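Local atomic coordinates of enterobactin synthetase component F-related protein (Vibrio cholerae serotype O1, PDB entry 4OXI), a protein that probably activates glycine with ATP as glycyl-adenylate, in a pathway of lipopolysaccharide modification that gives resistance to antimicrobial peptides. Residues T366-F374 and P384-L394; L239-D247 and V270-I278. All blocks are in the same frame, centred on the assembly; numbering follows the deposited sequence.

Contact 1 supplies Ile367 and Ile385 to the glycyl-adenosine-5'-phosphate pocket, and contact 2 stands one layer behind it, a worked example of a binding site backed by a second shell. The ligand is reached directly from contact 1, its amino N giving a hydrogen bond to Ile367 O at 2.7 Å. In contact 2 the side chain of Tyr242 is about 8 Å from the ligand. Contacts 1 and 2 have their centres 15 Å apart, yet they touch. Tyr242 is the go-between: its CD2 packs on Ile367 CD1 at 3.5 Å. Farther out, Gln245 and Cys241 of helix 236-249 lie against Glu390.

Contact 1 of 2, residues T366-F374 and P384-L394; sequences TIAVTYHRF and PIGRAFEEECL. With GAP (glycyl-adenosine-5'-phosphate), chain B.
Thr370 and Ile385 meet through a short hydrogen bond that ties a strand to the adenine side of the pocket. Thr370 OG1 donates to Ile385 O at 2.7 Å, coming from above the carbonyl plane rather than within it; a chi1 of 73°, which sets OG1 between the backbone N and the carbonyl carbon, brings it there. CG2 of the same threonine packs on Leu394 CD1, and CG2 of Ile385 reaches N1 of the adenine at 3.6 Å. Backbone bonds in both directions between Tyr371 and Arg387 make an antiparallel hydrogen-bonded pair, while Phe389 N donates to Val369 O. Gly386 CA makes a CA-H...O contact with Tyr371 O at 3.4 Å, where the two chains run close together. Beside it, Pro384 lies over one face of the His372 imidazole, with CB 3.9 Å from the ring centroid in a CH-pi contact.

The other side lies nearer solvent. Tyr371 CD2 touches Phe389 CE1 at 3.6 Å; the two rings are nearly parallel, at 6°, but displaced, so little of one lies over the other. Looser are a water bridging Val369 O and Glu390 N and a long salt bridge, 3.4 Å, from Arg387 NH2 to Glu391 OE1. Strand 370-373 runs between 356-360 and short strand 387-388, the last of this mixed sheet; helix 236-249 lies against Tyr371, and Ile385 is backbone-bonded to Leu461 of strand 460-466.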
loop_
_atom_site.group_PDB
_atom_site.type_symbol
_atom_site.label_atom_id
_atom_site.label_comp_id
_atom_site.label_asym_id
_atom_site.label_seq_id
_atom_site.Cartn_x
_atom_site.Cartn_y
_atom_site.Cartn_z
ATOM N N THR A 366 -1.176 -1.249 9.503
ATOM C CA THR A 366 -0.340 -2.249 8.829
ATOM C C THR A 366 -1.131 -3.204 7.935
ATOM O O THR A 366 -1.380 -4.358 8.300
ATOM C CB THR A 366 0.535 -3.030 9.842
ATOM O OG1 THR A 366 1.209 -2.091 10.682
ATOM C CG2 THR A 366 1.592 -3.879 9.127
ATOM N N ILE A 367 -1.508 -2.701 6.759
ATOM C CA ILE A 367 -2.071 -3.492 5.652
ATOM C C ILE A 367 -3.527 -3.956 5.836
ATOM O O ILE A 367 -4.450 -3.342 5.292
ATOM C CB ILE A 367 -1.164 -4.668 5.282
ATOM C CG1 ILE A 367 0.301 -4.210 5.208
ATOM C CG2 ILE A 367 -1.620 -5.294 3.969
ATOM C CD1 ILE A 367 1.290 -5.363 4.950
ATOM N N ALA A 368 -3.742 -5.034 6.584
ATOM C CA ALA A 368 -5.102 -5.481 6.866
ATOM C C ALA A 368 -5.188 -5.938 8.305
ATOM O O ALA A 368 -4.223 -6.505 8.830
ATOM C CB ALA A 368 -5.509 -6.622 5.922
ATOM N N VAL A 369 -6.344 -5.740 8.934
ATOM C CA VAL A 369 -6.506 -6.134 10.331
ATOM C C VAL A 369 -7.632 -7.154 10.522
ATOM O O VAL A 369 -7.682 -7.851 11.536
ATOM C CB VAL A 369 -6.696 -4.896 11.259
ATOM C CG1 VAL A 369 -8.022 -4.228 10.996
ATOM C CG2 VAL A 369 -6.570 -5.283 12.721
ATOM N N THR A 370 -8.531 -7.253 9.546
ATOM C CA THR A 370 -9.526 -8.312 9.565
ATOM C C THR A 370 -9.566 -9.027 8.233
ATOM O O THR A 370 -9.030 -8.538 7.226
ATOM C CB THR A 370 -10.946 -7.787 9.831
ATOM O OG1 THR A 370 -11.421 -7.110 8.659
ATOM C CG2 THR A 370 -10.978 -6.839 11.043
ATOM N N TYR A 371 -10.239 -10.171 8.226
ATOM C CA TYR A 371 -10.370 -10.990 7.029
ATOM C C TYR A 371 -11.670 -11.778 7.107
ATOM O O TYR A 371 -12.201 -12.025 8.195
ATOM C CB TYR A 371 -9.218 -11.984 6.934
ATOM C CG TYR A 371 -9.400 -13.163 7.866
ATOM C CD1 TYR A 371 -9.852 -14.389 7.390
ATOM C CD2 TYR A 371 -9.131 -13.046 9.228
ATOM C CE1 TYR A 371 -10.031 -15.468 8.240
ATOM C CE2 TYR A 371 -9.311 -14.125 10.088
ATOM C CZ TYR A 371 -9.756 -15.331 9.583
ATOM O OH TYR A 371 -9.928 -16.405 10.420
ATOM N N HIS A 372 -12.159 -12.200 5.952
ATOM C CA HIS A 372 -13.341 -13.020 5.892
ATOM C C HIS A 372 -13.295 -13.903 4.656
ATOM O O HIS A 372 -13.173 -13.388 3.546
ATOM C CB HIS A 372 -14.573 -12.137 5.802
ATOM C CG HIS A 372 -15.852 -12.905 5.866
ATOM N ND1 HIS A 372 -16.289 -13.519 7.022
ATOM C CD2 HIS A 372 -16.785 -13.170 4.918
ATOM C CE1 HIS A 372 -17.439 -14.125 6.781
ATOM N NE2 HIS A 372 -17.760 -13.930 5.515
ATOM N N ARG A 373 -13.400 -15.221 4.821
ATOM C CA ARG A 373 -13.495 -16.094 3.646
ATOM C C ARG A 373 -14.853 -15.934 2.976
ATOM O O ARG A 373 -15.899 -16.091 3.616
ATOM C CB ARG A 373 -13.283 -17.562 4.002
ATOM C CG ARG A 373 -11.923 -17.863 4.565
ATOM C CD ARG A 373 -11.695 -19.374 4.725
ATOM N NE ARG A 373 -10.478 -19.606 5.498
ATOM C CZ ARG A 373 -10.397 -19.453 6.820
ATOM N NH1 ARG A 373 -9.242 -19.671 7.443
ATOM N NH2 ARG A 373 -11.469 -19.077 7.522
ATOM N N PHE A 374 -14.833 -15.618 1.686
ATOM C CA PHE A 374 -16.053 -15.464 0.928
ATOM C C PHE A 374 -16.847 -16.774 0.953
ATOM O O PHE A 374 -16.308 -17.843 0.655
ATOM C CB PHE A 374 -15.716 -15.088 -0.507
ATOM C CG PHE A 374 -16.892 -15.087 -1.421
ATOM C CD1 PHE A 374 -17.905 -14.161 -1.265
ATOM C CD2 PHE A 374 -16.986 -16.018 -2.450
ATOM C CE1 PHE A 374 -19.002 -14.154 -2.129
ATOM C CE2 PHE A 374 -18.073 -16.024 -3.317
ATOM C CZ PHE A 374 -19.080 -15.088 -3.160
ATOM N N PRO A 384 -18.765 -9.552 3.996
ATOM C CA PRO A 384 -18.332 -8.992 5.286
ATOM C C PRO A 384 -16.820 -8.751 5.302
ATOM O O PRO A 384 -16.100 -9.441 4.583
ATOM C CB PRO A 384 -18.666 -10.105 6.283
ATOM C CG PRO A 384 -19.778 -10.914 5.608
ATOM C CD PRO A 384 -19.529 -10.809 4.134
ATOM N N ILE A 385 -16.347 -7.801 6.106
ATOM C CA ILE A 385 -14.902 -7.645 6.305
ATOM C C ILE A 385 -14.422 -8.612 7.391
ATOM O O ILE A 385 -13.221 -8.815 7.578
ATOM C CB ILE A 385 -14.499 -6.192 6.644
ATOM C CG1 ILE A 385 -15.312 -5.638 7.815
ATOM C CG2 ILE A 385 -14.692 -5.288 5.433
ATOM C CD1 ILE A 385 -14.741 -4.291 8.361
ATOM N N GLY A 386 -15.369 -9.204 8.115
ATOM C CA GLY A 386 -15.062 -10.384 8.912
ATOM C C GLY A 386 -14.697 -10.114 10.352
ATOM O O GLY A 386 -15.383 -9.365 11.060
ATOM N N ARG A 387 -13.613 -10.735 10.792
ATOM C CA ARG A 387 -13.131 -10.534 12.148
ATOM C C ARG A 387 -11.618 -10.418 12.160
ATOM O O ARG A 387 -10.952 -10.751 11.174
ATOM C CB ARG A 387 -13.588 -11.680 13.056
ATOM C CG ARG A 387 -13.392 -13.058 12.444
ATOM C CD ARG A 387 -13.648 -14.192 13.471
ATOM N NE ARG A 387 -15.008 -14.151 14.002
ATOM C CZ ARG A 387 -15.295 -14.100 15.299
ATOM N NH1 ARG A 387 -16.563 -14.050 15.704
ATOM N NH2 ARG A 387 -14.313 -14.104 16.193
ATOM N N ALA A 388 -11.083 -9.958 13.287
ATOM C CA ALA A 388 -9.672 -9.644 13.409
ATOM C C ALA A 388 -8.823 -10.892 13.457
ATOM O O ALA A 388 -9.281 -11.944 13.896
ATOM C CB ALA A 388 -9.434 -8.812 14.665
ATOM N N PHE A 389 -7.572 -10.762 13.028
ATOM C CA PHE A 389 -6.601 -11.830 13.192
ATOM C C PHE A 389 -6.393 -12.140 14.671
ATOM O O PHE A 389 -6.242 -13.288 15.046
ATOM C CB PHE A 389 -5.269 -11.431 12.570
ATOM C CG PHE A 389 -5.332 -11.233 11.085
ATOM C CD1 PHE A 389 -5.649 -12.284 10.251
ATOM C CD2 PHE A 389 -5.048 -9.997 10.521
ATOM C CE1 PHE A 389 -5.703 -12.113 8.874
ATOM C CE2 PHE A 389 -5.099 -9.820 9.140
ATOM C CZ PHE A 389 -5.429 -10.880 8.320
ATOM N N GLU A 390 -6.383 -11.103 15.498
ATOM C CA GLU A 390 -6.143 -11.245 16.930
ATOM C C GLU A 390 -7.325 -10.716 17.718
ATOM O O GLU A 390 -7.825 -9.628 17.429
ATOM C CB GLU A 390 -4.907 -10.446 17.328
ATOM C CG GLU A 390 -3.654 -10.861 16.593
ATOM C CD GLU A 390 -2.432 -10.138 17.105
ATOM O OE1 GLU A 390 -2.398 -8.881 17.024
ATOM O OE2 GLU A 390 -1.512 -10.831 17.598
ATOM N N GLU A 391 -7.768 -11.459 18.728
ATOM C CA GLU A 391 -8.877 -10.972 19.545
ATOM C C GLU A 391 -8.385 -9.791 20.372
ATOM O O GLU A 391 -7.177 -9.590 20.501
ATOM C CB GLU A 391 -9.486 -12.090 20.407
ATOM C CG GLU A 391 -10.267 -13.178 19.612
ATOM C CD GLU A 391 -11.723 -12.790 19.234
ATOM O OE1 GLU A 391 -12.568 -13.711 19.102
ATOM O OE2 GLU A 391 -12.033 -11.585 19.049
ATOM N N GLU A 392 -9.329 -8.992 20.874
ATOM C CA GLU A 392 -9.056 -7.773 21.651
ATOM C C GLU A 392 -8.510 -6.593 20.852
ATOM O O GLU A 392 -8.013 -5.629 21.437
ATOM C CB GLU A 392 -8.150 -8.059 22.855
ATOM C CG GLU A 392 -8.655 -9.191 23.731
ATOM C CD GLU A 392 -7.942 -9.275 25.065
ATOM O OE1 GLU A 392 -6.726 -8.964 25.126
ATOM O OE2 GLU A 392 -8.611 -9.654 26.053
ATOM N N CYS A 393 -8.634 -6.648 19.527
ATOM C CA CYS A 393 -8.107 -5.595 18.655
ATOM C C CYS A 393 -9.142 -4.595 18.162
ATOM O O CYS A 393 -8.784 -3.513 17.689
ATOM C CB CYS A 393 -7.423 -6.212 17.424
ATOM S SG CYS A 393 -5.804 -6.858 17.812
ATOM N N LEU A 394 -10.415 -4.964 18.229
ATOM C CA LEU A 394 -11.452 -4.160 17.608
ATOM C C LEU A 394 -12.446 -3.654 18.643
ATOM O O LEU A 394 -12.791 -4.366 19.587
ATOM C CB LEU A 394 -12.206 -4.986 16.576
ATOM C CG LEU A 394 -11.395 -5.609 15.441
ATOM C CD1 LEU A 394 -12.323 -6.322 14.487
ATOM C CD2 LEU A 394 -10.613 -4.540 14.702
HETATM N N GAP B . -4.094 -1.287 3.610
HETATM C CA GAP B . -5.124 -1.599 2.577
HETATM C C GAP B . -5.762 -0.284 2.171
HETATM O O GAP B . -6.623 -0.207 1.314
HETATM P PA GAP B . -5.750 2.430 2.611
HETATM O O1A GAP B . -5.229 3.147 3.832
HETATM O O2A GAP B . -5.338 2.873 1.217
HETATM O O3A GAP B . -5.311 0.909 2.864
HETATM C "C5'" GAP B . -7.959 2.200 4.005
HETATM O "O5'" GAP B . -7.353 2.441 2.734
HETATM C "C4'" GAP B . -9.462 2.329 3.863
HETATM O "O4'" GAP B . -9.905 1.529 2.765
HETATM C "C3'" GAP B . -10.223 1.766 5.042
HETATM O "O3'" GAP B . -10.316 2.720 6.100
HETATM C "C2'" GAP B . -11.566 1.428 4.418
HETATM O "O2'" GAP B . -12.331 2.608 4.224
HETATM C "C1'" GAP B . -11.212 1.015 3.013
HETATM N N9 GAP B . -11.163 -0.462 2.935
HETATM C C8 GAP B . -10.050 -1.215 3.025
HETATM N N7 GAP B . -10.341 -2.534 2.897
HETATM C C5 GAP B . -11.678 -2.633 2.734
HETATM C C6 GAP B . -12.643 -3.738 2.560
HETATM N N6 GAP B . -12.221 -5.030 2.508
HETATM N N1 GAP B . -13.950 -3.408 2.435
HETATM C C2 GAP B . -14.379 -2.125 2.473
HETATM N N3 GAP B . -13.549 -1.075 2.630
HETATM C C4 GAP B . -12.214 -1.264 2.758
HETATM O O HOH W 1 -6.293 -8.326 13.902
#

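Contact 2 of 2, residues L239-D247 and V270-I278; sequences LHCYISQID and VHDIFYSLI
Helices 239-247 and 270-278 pass each other with axes 10.1 Å apart at closest approach and a signed crossing angle of -63°, a steep crossing whose backbones come nearest at Ile243 and Tyr275. The space between them is filled mainly by aliphatic and aromatic side chains. Ile243 lies at the middle: its CD1 presses on Phe274 CB at 3.7 Å, and its CG2 slides past Ile278 CD1, the two side chains running in opposite directions. Toward the N-terminal ends, Leu239 divides its two methyls, CD1 against Val270 CG1 at 3.7 Å and CD2 over a face of the Phe274 ring. The side chain of Ile246 runs at about a right angle to those of His271 and Tyr275, bringing CG2 to Tyr275 CD1 at 3.8 Å and CG1 to His271 CE1 at 4.0 Å.

One polar bond is set into this apolar seam. Tyr242 OH and His271 ND1 share a hydrogen bond of 2.6 Å. Each side chain leaves its helix with CG anti to the backbone N (chi1 163° for His271), which extends the two rings across the gap to meet at their edges, neither lying over the other, their planes at 55°. The bond pairs two buried polar atoms with each other. Tyr275 directs its own hydroxyl to Phe250 O.

The side chains of His271 and Tyr275 also touch strand 305-308, and that of Phe274 touches helix 108-119. This places the pair in the layered helix-and-sheet core of an AMP-binding adenylation domain, as a second shell behind Ile367 of the glycyl-adenylate pocket.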
loop_
_atom_site.group_PDB
_atom_site.type_symbol
_atom_site.label_atom_id
_atom_site.label_comp_id
_atom_site.label_asym_id
_atom_site.label_seq_id
_atom_site.Cartn_x
_atom_site.Cartn_y
_atom_site.Cartn_z
ATOM N N LEU A 239 4.984 -4.814 11.237
ATOM C CA LEU A 239 5.054 -5.617 10.014
ATOM C C LEU A 239 5.150 -7.104 10.314
ATOM O O LEU A 239 4.551 -7.930 9.606
ATOM C CB LEU A 239 6.268 -5.187 9.179
ATOM C CG LEU A 239 6.701 -6.080 8.010
ATOM C CD1 LEU A 239 5.569 -6.222 6.995
ATOM C CD2 LEU A 239 7.968 -5.525 7.341
ATOM N N HIS A 240 5.928 -7.448 11.343
ATOM C CA HIS A 240 6.140 -8.858 11.714
ATOM C C HIS A 240 4.850 -9.461 12.227
ATOM O O HIS A 240 4.536 -10.608 11.928
ATOM C CB HIS A 240 7.242 -8.990 12.769
ATOM C CG HIS A 240 8.623 -8.865 12.208
ATOM N ND1 HIS A 240 9.675 -8.331 12.921
ATOM C CD2 HIS A 240 9.126 -9.203 10.997
ATOM C CE1 HIS A 240 10.765 -8.350 12.177
ATOM N NE2 HIS A 240 10.462 -8.881 11.008
ATOM N N CYS A 241 4.092 -8.684 12.995
ATOM C CA CYS A 241 2.788 -9.161 13.433
ATOM C C CYS A 241 1.881 -9.497 12.239
ATOM O O CYS A 241 1.323 -10.592 12.176
ATOM C CB CYS A 241 2.111 -8.158 14.372
ATOM S SG CYS A 241 0.458 -8.711 14.909
ATOM N N TYR A 242 1.747 -8.575 11.282
ATOM C CA TYR A 242 0.887 -8.834 10.122
ATOM C C TYR A 242 1.298 -10.057 9.339
ATOM O O TYR A 242 0.483 -10.935 9.088
ATOM C CB TYR A 242 0.840 -7.659 9.145
ATOM C CG TYR A 242 0.049 -8.023 7.906
ATOM C CD1 TYR A 242 -1.339 -8.045 7.935
ATOM C CD2 TYR A 242 0.680 -8.369 6.715
ATOM C CE1 TYR A 242 -2.082 -8.380 6.813
ATOM C CE2 TYR A 242 -0.061 -8.712 5.570
ATOM C CZ TYR A 242 -1.440 -8.713 5.630
ATOM O OH TYR A 242 -2.188 -9.050 4.518
ATOM N N ILE A 243 2.558 -10.104 8.928
ATOM C CA ILE A 243 3.052 -11.233 8.149
ATOM C C ILE A 243 2.835 -12.575 8.866
ATOM O O ILE A 243 2.397 -13.551 8.243
ATOM C CB ILE A 243 4.533 -11.068 7.811
ATOM C CG1 ILE A 243 4.747 -9.816 6.954
ATOM C CG2 ILE A 243 5.027 -12.279 7.055
ATOM C CD1 ILE A 243 4.005 -9.882 5.621
ATOM N N SER A 244 3.130 -12.624 10.167
ATOM C CA SER A 244 2.930 -13.870 10.922
ATOM C C SER A 244 1.456 -14.297 10.949
ATOM O O SER A 244 1.167 -15.484 10.875
ATOM C CB SER A 244 3.465 -13.765 12.351
ATOM O OG SER A 244 2.539 -13.061 13.156
ATOM N N GLN A 245 0.528 -13.343 11.038
ATOM C CA GLN A 245 -0.896 -13.689 11.017
ATOM C C GLN A 245 -1.266 -14.321 9.688
ATOM O O GLN A 245 -1.910 -15.370 9.642
ATOM C CB GLN A 245 -1.798 -12.468 11.230
ATOM C CG GLN A 245 -1.544 -11.663 12.490
ATOM C CD GLN A 245 -1.683 -12.478 13.770
ATOM O OE1 GLN A 245 -2.430 -13.460 13.824
ATOM N NE2 GLN A 245 -0.965 -12.060 14.814
ATOM N N ILE A 246 -0.861 -13.679 8.596
ATOM C CA ILE A 246 -1.263 -14.150 7.274
ATOM C C ILE A 246 -0.585 -15.486 6.926
ATOM O O ILE A 246 -1.203 -16.387 6.350
ATOM C CB ILE A 246 -1.051 -13.046 6.204
ATOM C CG1 ILE A 246 -2.162 -13.102 5.168
ATOM C CG2 ILE A 246 0.337 -13.087 5.584
ATOM C CD1 ILE A 246 -3.380 -12.323 5.611
ATOM N N ASP A 247 0.673 -15.631 7.327
ATOM C CA ASP A 247 1.394 -16.868 7.080
ATOM C C ASP A 247 0.775 -18.073 7.814
ATOM O O ASP A 247 0.770 -19.185 7.293
ATOM C CB ASP A 247 2.853 -16.714 7.464
ATOM C CG ASP A 247 3.573 -18.038 7.515
ATOM O OD1 ASP A 247 3.721 -18.662 6.442
ATOM O OD2 ASP A 247 3.991 -18.451 8.622
ATOM N N VAL A 270 3.609 -4.411 0.131
ATOM C CA VAL A 270 4.369 -4.931 1.259
ATOM C C VAL A 270 3.923 -6.342 1.596
ATOM O O VAL A 270 4.737 -7.224 1.860
ATOM C CB VAL A 270 4.179 -4.051 2.495
ATOM C CG1 VAL A 270 4.904 -4.665 3.697
ATOM C CG2 VAL A 270 4.688 -2.647 2.197
ATOM N N HIS A 271 2.620 -6.562 1.574
ATOM C CA HIS A 271 2.093 -7.913 1.742
ATOM C C HIS A 271 2.679 -8.855 0.672
ATOM O O HIS A 271 3.273 -9.884 1.012
ATOM C CB HIS A 271 0.569 -7.860 1.695
ATOM C CG HIS A 271 -0.089 -9.184 1.466
ATOM N ND1 HIS A 271 -0.883 -9.792 2.415
ATOM C CD2 HIS A 271 -0.114 -9.995 0.382
ATOM C CE1 HIS A 271 -1.353 -10.926 1.931
ATOM N NE2 HIS A 271 -0.908 -11.071 0.698
ATOM N N ASP A 272 2.528 -8.497 -0.606
ATOM C CA ASP A 272 3.009 -9.339 -1.709
ATOM C C ASP A 272 4.455 -9.765 -1.478
ATOM O O ASP A 272 4.795 -10.956 -1.548
ATOM C CB ASP A 272 2.951 -8.592 -3.063
ATOM C CG ASP A 272 1.549 -8.063 -3.413
ATOM O OD1 ASP A 272 0.538 -8.674 -2.983
ATOM O OD2 ASP A 272 1.452 -7.029 -4.143
ATOM N N ILE A 273 5.302 -8.775 -1.205
ATOM C CA ILE A 273 6.747 -8.984 -1.103
ATOM C C ILE A 273 7.147 -9.889 0.059
ATOM O O ILE A 273 7.947 -10.809 -0.113
ATOM C CB ILE A 273 7.496 -7.631 -0.973
ATOM C CG1 ILE A 273 7.340 -6.804 -2.247
ATOM C CG2 ILE A 273 8.961 -7.848 -0.687
ATOM C CD1 ILE A 273 8.056 -5.449 -2.187
ATOM N N PHE A 274 6.607 -9.640 1.248
ATOM C CA PHE A 274 7.069 -10.391 2.411
ATOM C C PHE A 274 6.343 -11.711 2.614
ATOM O O PHE A 274 6.908 -12.640 3.197
ATOM C CB PHE A 274 7.095 -9.503 3.662
ATOM C CG PHE A 274 8.133 -8.432 3.573
ATOM C CD1 PHE A 274 9.465 -8.735 3.819
ATOM C CD2 PHE A 274 7.795 -7.144 3.182
ATOM C CE1 PHE A 274 10.437 -7.770 3.699
ATOM C CE2 PHE A 274 8.764 -6.169 3.063
ATOM C CZ PHE A 274 10.087 -6.478 3.322
ATOM N N TYR A 275 5.111 -11.789 2.110
ATOM C CA TYR A 275 4.367 -13.043 2.042
ATOM C C TYR A 275 5.141 -14.018 1.162
ATOM O O TYR A 275 5.313 -15.186 1.501
ATOM C CB TYR A 275 3.034 -12.778 1.370
ATOM C CG TYR A 275 1.944 -13.808 1.554
ATOM C CD1 TYR A 275 1.978 -14.753 2.583
ATOM C CD2 TYR A 275 0.852 -13.807 0.705
ATOM C CE1 TYR A 275 0.930 -15.672 2.747
ATOM C CE2 TYR A 275 -0.177 -14.699 0.857
ATOM C CZ TYR A 275 -0.140 -15.632 1.871
ATOM O OH TYR A 275 -1.199 -16.504 1.963
ATOM N N SER A 276 5.601 -13.543 0.011
ATOM C CA SER A 276 6.360 -14.414 -0.871
ATOM C C SER A 276 7.681 -14.815 -0.210
ATOM O O SER A 276 8.099 -15.967 -0.265
ATOM C CB SER A 276 6.626 -13.729 -2.212
ATOM O OG SER A 276 7.450 -14.552 -3.032
ATOM N N LEU A 277 8.333 -13.851 0.420
ATOM C CA LEU A 277 9.665 -14.064 0.968
ATOM C C LEU A 277 9.654 -15.099 2.098
ATOM O O LEU A 277 10.491 -15.992 2.138
ATOM C CB LEU A 277 10.209 -12.730 1.480
ATOM C CG LEU A 277 11.642 -12.556 1.987
ATOM C CD1 LEU A 277 12.695 -13.213 1.105
ATOM C CD2 LEU A 277 11.902 -11.062 2.079
ATOM N N ILE A 278 8.703 -14.977 3.017
ATOM C CA ILE A 278 8.659 -15.874 4.161
ATOM C C ILE A 278 8.330 -17.296 3.718
ATOM O O ILE A 278 8.631 -18.259 4.424
ATOM C CB ILE A 278 7.658 -15.389 5.227
ATOM C CG1 ILE A 278 7.855 -16.152 6.543
ATOM C CG2 ILE A 278 6.240 -15.541 4.734
ATOM C CD1 ILE A 278 7.024 -15.598 7.683
#